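Local coordinates for protein integrase (PDB 3KKS) that probably catalyses the insertion of viral DNA into host DNA, as the catalytic core domain of a retroviral integrase with an RNase H-like fold, at residues G111-T115 with V116-L120; R100-K103 with D104-A108; L39-A42 with L43-Q47. All blocks are in the same frame, centred on the assembly; numbering follows the deposited sequence.

Following this RNase H-like domain from the N terminus, the chain lays down three antiparallel strands of the five-stranded sheet and then enters helix 38-51, where interaction 3 joins successive turns. Interaction 2 comes later, inside helix 89-109, and interaction 1 follows at once, where the loop after that helix turns into helix 116-129. All three are local and in series, so none nests within or crosses another. Interactions 1 and 2 touch: Leu-106 CD1 lies 3.7 Å from Leu-120 CA, joining the two consecutive helices. Interaction 3 stands apart, its centre about 22 Å from that of interaction 1, on the other face of the sheet.

Interaction 1: G111-T115 with V116-L120; sequences GDCET and VEAAL. With ACT (acetate ion), chain C.
Thr-115 lays its side chain over the first turn of helix 116-129, OG1 facing the backbone N of Ala-118 and CB facing the carboxylate of Glu-117. This is a helix N-cap: Ala-118 N donates to Thr-115 OG1 at 3.1 Å, with an N-H...O angle of 152°, and so one of the amides of the first turn, which lack a preceding helical carbonyl, gains a partner. The first torsion (chi1 69°) sets OG1 between the backbone N and the carbonyl carbon, the placing that brings the hydroxyl round to the helix start. The backbone carbonyl of the same residue takes the next amide, Ala-119 N to Thr-115 O, and opens the regular helical ladder.

Glu-117 crosses the threonine at about a right angle. Its chain bends at chi2, bringing OE1 to 3.3 Å from Thr-115 CB, a packing contact beside the cap. Before the cap, Cys-113 points at the helix and rests against it: CB meets Ala-118 CB at 4.0 Å, while SG lies near Ala-119 CA. Between this loop and the turn sits an acetate, probably from the crystallisation liquor. Its O accepts from Glu-114 N along a nearly straight bond (172°). In a classical capping box a side chain from the third helical residue bonds to the N-cap amide; here that residue is Ala-118, which has no such group, and the acetate OXT takes a comparable place, accepting from Thr-115 N at 2.7 Å and from Thr-115 OG1 at 2.8 Å.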
loop_
_atom_site.group_PDB
_atom_site.type_symbol
_atom_site.label_atom_id
_atom_site.label_comp_id
_atom_site.label_asym_id
_atom_site.label_seq_id
_atom_site.Cartn_x
_atom_site.Cartn_y
_atom_site.Cartn_z
ATOM N N GLY A 111 19.146 -10.078 0.371
ATOM C CA GLY A 111 20.439 -10.678 0.636
ATOM C C GLY A 111 21.161 -10.050 1.816
ATOM O O GLY A 111 22.209 -10.541 2.228
ATOM N N ASP A 112 20.613 -8.971 2.369
ATOM C CA ASP A 112 21.254 -8.301 3.508
ATOM C C ASP A 112 20.562 -8.627 4.839
ATOM O O ASP A 112 21.070 -8.274 5.909
ATOM C CB ASP A 112 21.220 -6.774 3.334
ATOM C CG ASP A 112 21.942 -6.296 2.092
ATOM O OD1 ASP A 112 21.676 -5.153 1.671
ATOM O OD2 ASP A 112 22.776 -7.034 1.535
ATOM N N CYS A 113 19.404 -9.282 4.770
ATOM C CA CYS A 113 18.630 -9.611 5.969
ATOM C C CYS A 113 18.316 -11.096 6.090
ATOM O O CYS A 113 18.274 -11.821 5.096
ATOM C CB CYS A 113 17.287 -8.877 5.956
ATOM S SG CYS A 113 17.320 -7.124 5.481
ATOM N N GLU A 114 18.051 -11.530 7.314
ATOM C CA GLU A 114 17.716 -12.923 7.568
ATOM C C GLU A 114 16.280 -13.225 7.167
ATOM O O GLU A 114 15.964 -14.323 6.718
ATOM C CB GLU A 114 17.863 -13.236 9.050
ATOM C CG GLU A 114 19.275 -13.417 9.522
ATOM C CD GLU A 114 19.338 -13.622 11.021
ATOM O OE1 GLU A 114 18.339 -14.127 11.595
ATOM O OE2 GLU A 114 20.391 -13.287 11.616
ATOM N N THR A 115 15.413 -12.234 7.331
ATOM C CA THR A 115 13.995 -12.397 7.047
ATOM C C THR A 115 13.500 -11.495 5.930
ATOM O O THR A 115 14.061 -10.426 5.682
ATOM C CB THR A 115 13.165 -12.066 8.298
ATOM O OG1 THR A 115 13.251 -10.656 8.562
ATOM C CG2 THR A 115 13.691 -12.827 9.516
ATOM N N VAL A 116 12.430 -11.926 5.275
ATOM C CA VAL A 116 11.825 -11.156 4.196
ATOM C C VAL A 116 11.135 -9.922 4.777
ATOM O O VAL A 116 11.106 -8.867 4.147
ATOM C CB VAL A 116 10.761 -11.984 3.430
ATOM C CG1 VAL A 116 10.238 -11.194 2.242
ATOM C CG2 VAL A 116 11.365 -13.291 2.952
ATOM N N GLU A 117 10.579 -10.060 5.978
ATOM C CA GLU A 117 9.898 -8.944 6.615
ATOM C C GLU A 117 10.865 -7.792 6.914
ATOM O O GLU A 117 10.500 -6.630 6.772
ATOM C CB GLU A 117 9.169 -9.402 7.891
ATOM C CG GLU A 117 9.716 -10.668 8.541
ATOM C CD GLU A 117 9.193 -11.964 7.917
ATOM O OE1 GLU A 117 10.024 -12.844 7.622
ATOM O OE2 GLU A 117 7.965 -12.116 7.740
ATOM N N ALA A 118 12.092 -8.102 7.319
ATOM C CA ALA A 118 13.064 -7.047 7.586
ATOM C C ALA A 118 13.485 -6.436 6.243
ATOM O O ALA A 118 13.744 -5.235 6.144
ATOM C CB ALA A 118 14.278 -7.611 8.305
ATOM N N ALA A 119 13.560 -7.267 5.210
ATOM C CA ALA A 119 13.922 -6.779 3.885
ATOM C C ALA A 119 12.824 -5.849 3.359
ATOM O O ALA A 119 13.117 -4.848 2.703
ATOM C CB ALA A 119 14.123 -7.944 2.921
ATOM N N LEU A 120 11.568 -6.181 3.652
ATOM C CA LEU A 120 10.427 -5.379 3.205
ATOM C C LEU A 120 10.423 -4.002 3.884
ATOM O O LEU A 120 10.153 -2.981 3.253
ATOM C CB LEU A 120 9.103 -6.119 3.491
ATOM C CG LEU A 120 7.824 -5.355 3.103
ATOM C CD1 LEU A 120 7.878 -4.982 1.626
ATOM C CD2 LEU A 120 6.586 -6.201 3.385
HETATM C C ACT C . 16.688 -9.587 9.833
HETATM O O ACT C . 17.902 -9.676 9.743
HETATM O OXT ACT C . 15.975 -10.168 9.043
HETATM C CH3 ACT C . 16.078 -8.767 10.943
#

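Interaction 2: R100-K103 with D104-A108; sequences RDLK and DRLAA
Arg-100 NE faces two carboxylate oxygens set roughly at a right angle, in a salt bridge to Asp-104 OD1 at 3.3 Å, one helical turn on, and a hydrogen-bonded salt bridge to Asp-101 OD2 at 3.0 Å. The three residues make a salt-bridge network on helix 89-109. The arginine chain leaves with CG anti to the backbone N (chi1 -163°) and then bends at chi2 and chi3, which turns it toward Asp-104; CD consequently lies close to Asp-104 OD1 as well. The guanidinium and the Asp-104 carboxylate are almost parallel, their planes 5° apart. Asp-101 OD2 and Asp-104 OD1 are only 4.2 Å from each other, and the shared arginine probably offsets their repulsion. Asp-101 has a second partner in Arg-131, which bridges to OD1.

Beneath this network run the i to i+4 bonds of the helix, such as Arg-105 N to Asp-101 O at 3.0 Å. Arg-105 CG packs on the same carbonyl oxygen at 3.2 Å, and its NE bonds to Ser-126 OG.

On the inner side, Leu-106 CB covers Leu-102 O at 3.4 Å, and the two leucines touch loosely through Leu-102 CG and Leu-106 CD2. Here the helix joins the sheet: Leu-102 reaches Val-19 and Leu-106 reaches Ile-17 on strand 15-22, Leu-106 also meets Trp-12 on strand 4-12, and Leu-102 and Arg-105 pack against Leu-127 of helix 116-129.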
loop_
_atom_site.group_PDB
_atom_site.type_symbol
_atom_site.label_atom_id
_atom_site.label_comp_id
_atom_site.label_asym_id
_atom_site.label_seq_id
_atom_site.Cartn_x
_atom_site.Cartn_y
_atom_site.Cartn_z
ATOM N N ARG A 100 6.799 -2.084 -8.946
ATOM C CA ARG A 100 8.035 -2.413 -9.646
ATOM C C ARG A 100 9.223 -1.971 -8.798
ATOM O O ARG A 100 10.154 -2.737 -8.569
ATOM C CB ARG A 100 8.050 -1.703 -11.007
ATOM C CG ARG A 100 9.044 -2.246 -12.008
ATOM C CD ARG A 100 10.449 -1.759 -11.725
ATOM N NE ARG A 100 10.533 -0.300 -11.690
ATOM C CZ ARG A 100 10.139 0.504 -12.676
ATOM N NH1 ARG A 100 9.626 -0.005 -13.790
ATOM N NH2 ARG A 100 10.261 1.823 -12.549
ATOM N N ASP A 101 9.172 -0.732 -8.325
ATOM C CA ASP A 101 10.235 -0.180 -7.499
ATOM C C ASP A 101 10.385 -0.959 -6.191
ATOM O O ASP A 101 11.489 -1.113 -5.674
ATOM C CB ASP A 101 9.941 1.290 -7.195
ATOM C CG ASP A 101 10.064 2.174 -8.419
ATOM O OD1 ASP A 101 9.710 3.366 -8.335
ATOM O OD2 ASP A 101 10.521 1.675 -9.467
ATOM N N LEU A 102 9.270 -1.442 -5.659
ATOM C CA LEU A 102 9.290 -2.200 -4.423
ATOM C C LEU A 102 10.008 -3.516 -4.660
ATOM O O LEU A 102 10.817 -3.957 -3.840
ATOM C CB LEU A 102 7.862 -2.477 -3.939
ATOM C CG LEU A 102 7.765 -3.188 -2.590
ATOM C CD1 LEU A 102 8.345 -2.287 -1.517
ATOM C CD2 LEU A 102 6.311 -3.537 -2.268
ATOM N N LYS A 103 9.693 -4.148 -5.787
ATOM C CA LYS A 103 10.308 -5.414 -6.135
ATOM C C LYS A 103 11.807 -5.239 -6.373
ATOM O O LYS A 103 12.586 -6.136 -6.073
ATOM C CB LYS A 103 9.612 -6.007 -7.359
ATOM C CG LYS A 103 8.168 -6.411 -7.070
ATOM C CD LYS A 103 7.444 -6.904 -8.316
ATOM C CE LYS A 103 6.008 -7.315 -8.001
ATOM N NZ LYS A 103 5.960 -8.439 -7.028
ATOM N N ASP A 104 12.210 -4.078 -6.879
ATOM C CA ASP A 104 13.626 -3.800 -7.111
ATOM C C ASP A 104 14.351 -3.663 -5.766
ATOM O O ASP A 104 15.451 -4.181 -5.592
ATOM C CB ASP A 104 13.794 -2.511 -7.930
ATOM C CG ASP A 104 13.288 -2.655 -9.361
ATOM O OD1 ASP A 104 13.067 -1.617 -10.034
ATOM O OD2 ASP A 104 13.121 -3.809 -9.814
ATOM N N ARG A 105 13.727 -2.972 -4.812
ATOM C CA ARG A 105 14.337 -2.785 -3.497
ATOM C C ARG A 105 14.407 -4.119 -2.756
ATOM O O ARG A 105 15.383 -4.414 -2.065
ATOM C CB ARG A 105 13.532 -1.787 -2.667
ATOM C CG ARG A 105 13.468 -0.379 -3.255
ATOM C CD ARG A 105 14.846 0.273 -3.323
ATOM N NE ARG A 105 14.749 1.682 -3.703
ATOM C CZ ARG A 105 14.554 2.115 -4.944
ATOM N NH1 ARG A 105 14.442 1.245 -5.935
ATOM N NH2 ARG A 105 14.457 3.418 -5.191
ATOM N N LEU A 106 13.360 -4.917 -2.910
ATOM C CA LEU A 106 13.286 -6.231 -2.286
ATOM C C LEU A 106 14.444 -7.078 -2.795
ATOM O O LEU A 106 15.145 -7.724 -2.018
ATOM C CB LEU A 106 11.948 -6.890 -2.635
ATOM C CG LEU A 106 10.990 -7.345 -1.521
ATOM C CD1 LEU A 106 11.210 -6.549 -0.246
ATOM C CD2 LEU A 106 9.558 -7.200 -2.001
ATOM N N ALA A 107 14.660 -7.064 -4.103
ATOM C CA ALA A 107 15.751 -7.839 -4.677
ATOM C C ALA A 107 17.077 -7.410 -4.069
ATOM O O ALA A 107 17.979 -8.223 -3.894
ATOM C CB ALA A 107 15.795 -7.654 -6.183
ATOM N N ALA A 108 17.201 -6.132 -3.742
ATOM C CA ALA A 108 18.444 -5.648 -3.168
ATOM C C ALA A 108 18.633 -6.015 -1.702
ATOM O O ALA A 108 19.671 -6.552 -1.322
ATOM C CB ALA A 108 18.541 -4.137 -3.341
#

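Interaction 3: L39-A42 with L43-Q47; sequences LQVA and LCILQ
Leu-43 reaches back across one turn of helix 38-51 toward Leu-39 and Gln-40, and its carbons meet backbone first, side chains last. CB lies 3.3 Å from Gln-40 O, pressed against the backbone of the previous turn. CG follows with chi1 at -106°, away from the staggered positions, and comes to 4.1 Å from Leu-39 O, the carbonyl that also accepts the leucine's own amide hydrogen. Of the two methyls, CD1 stays near that oxygen, whereas CD2 goes further and touches the ends of two side chains, 3.9 Å from Leu-39 CD1 and 3.9 Å from Gln-40 OE1. Toward this methyl the amide oxygen of Gln-40 makes a van der Waals contact.

Leu-39 with Leu-43 is an i to i+4 pair, Gln-40 with Leu-43 an i to i+3 pair; on the buried side the i to i+4 spacing recurs in Val-41 and Ile-45. Ile-45 CG1 sits 3.3 Å from Val-41 O, and its CD1 continues to Val-41 CG1 at 4.1 Å, extended (chi2 177°) so that the methyl reaches the neighbouring branch. Backbone bonds hold the turns in step, among them Cys-44 N to Gln-40 O at 2.9 Å.

Within the RNase H-like fold, this helix lies between a strand and other helices. Cys-44 packs on Gln-31 and Ile-33 of strand 28-33, and Val-41 touches Cys-64 and Phe-65 of helix 63-66. Val-41 and Ala-42 both press on Ile-70 of helix 68-76, where Ala-42 also meets Leu-73, and Ile-45 rests on Leu-77 in the loop that follows.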
loop_
_atom_site.group_PDB
_atom_site.type_symbol
_atom_site.label_atom_id
_atom_site.label_comp_id
_atom_site.label_asym_id
_atom_site.label_seq_id
_atom_site.Cartn_x
_atom_site.Cartn_y
_atom_site.Cartn_z
ATOM N N LEU A 39 -9.535 -12.317 6.152
ATOM C CA LEU A 39 -9.132 -12.051 7.523
ATOM C C LEU A 39 -7.797 -11.316 7.554
ATOM O O LEU A 39 -7.646 -10.320 8.254
ATOM C CB LEU A 39 -9.048 -13.368 8.309
ATOM C CG LEU A 39 -8.654 -13.366 9.796
ATOM C CD1 LEU A 39 -7.156 -13.357 9.931
ATOM C CD2 LEU A 39 -9.268 -12.184 10.508
ATOM N N GLN A 40 -6.827 -11.804 6.793
ATOM C CA GLN A 40 -5.528 -11.150 6.752
ATOM C C GLN A 40 -5.705 -9.755 6.170
ATOM O O GLN A 40 -5.211 -8.778 6.734
ATOM C CB GLN A 40 -4.543 -11.950 5.906
ATOM C CG GLN A 40 -4.228 -13.317 6.477
ATOM C CD GLN A 40 -3.880 -13.257 7.943
ATOM O OE1 GLN A 40 -3.118 -12.392 8.379
ATOM N NE2 GLN A 40 -4.435 -14.182 8.719
ATOM N N VAL A 41 -6.426 -9.655 5.058
ATOM C CA VAL A 41 -6.655 -8.355 4.444
ATOM C C VAL A 41 -7.258 -7.362 5.440
ATOM O O VAL A 41 -6.854 -6.202 5.484
ATOM C CB VAL A 41 -7.568 -8.467 3.212
ATOM C CG1 VAL A 41 -7.997 -7.072 2.745
ATOM C CG2 VAL A 41 -6.814 -9.171 2.086
ATOM N N ALA A 42 -8.216 -7.819 6.243
ATOM C CA ALA A 42 -8.852 -6.963 7.239
ATOM C C ALA A 42 -7.824 -6.473 8.251
ATOM O O ALA A 42 -7.842 -5.311 8.655
ATOM C CB ALA A 42 -9.958 -7.723 7.945
ATOM N N LEU A 43 -6.932 -7.364 8.669
ATOM C CA LEU A 43 -5.887 -7.006 9.623
ATOM C C LEU A 43 -5.008 -5.910 8.996
ATOM O O LEU A 43 -4.660 -4.929 9.654
ATOM C CB LEU A 43 -5.051 -8.245 9.954
ATOM C CG LEU A 43 -5.243 -8.917 11.320
ATOM C CD1 LEU A 43 -6.623 -8.647 11.855
ATOM C CD2 LEU A 43 -4.984 -10.410 11.199
ATOM N N CYS A 44 -4.670 -6.082 7.720
ATOM C CA CYS A 44 -3.859 -5.109 7.000
ATOM C C CYS A 44 -4.534 -3.739 6.927
ATOM O O CYS A 44 -3.883 -2.716 7.129
ATOM C CB CYS A 44 -3.558 -5.608 5.588
ATOM S SG CYS A 44 -2.320 -6.924 5.529
ATOM N N ILE A 45 -5.833 -3.723 6.638
ATOM C CA ILE A 45 -6.574 -2.463 6.560
ATOM C C ILE A 45 -6.609 -1.772 7.922
ATOM O O ILE A 45 -6.462 -0.560 8.008
ATOM C CB ILE A 45 -8.028 -2.687 6.078
ATOM C CG1 ILE A 45 -8.035 -3.208 4.638
ATOM C CG2 ILE A 45 -8.814 -1.385 6.155
ATOM C CD1 ILE A 45 -9.431 -3.525 4.118
ATOM N N LEU A 46 -6.814 -2.544 8.983
ATOM C CA LEU A 46 -6.850 -1.978 10.330
ATOM C C LEU A 46 -5.510 -1.342 10.683
ATOM O O LEU A 46 -5.473 -0.289 11.323
ATOM C CB LEU A 46 -7.233 -3.054 11.354
ATOM C CG LEU A 46 -8.742 -3.361 11.387
ATOM C CD1 LEU A 46 -9.013 -4.609 12.194
ATOM C CD2 LEU A 46 -9.501 -2.181 11.970
ATOM N N GLN A 47 -4.417 -1.979 10.261
ATOM C CA GLN A 47 -3.069 -1.453 10.497
ATOM C C GLN A 47 -2.877 -0.159 9.702
ATOM O O GLN A 47 -2.313 0.815 10.194
ATOM C CB GLN A 47 -2.007 -2.453 10.034
ATOM C CG GLN A 47 -1.772 -3.665 10.932
ATOM C CD GLN A 47 -0.655 -3.445 11.947
ATOM O OE1 GLN A 47 0.382 -2.856 11.630
ATOM N NE2 GLN A 47 -0.856 -3.936 13.168
#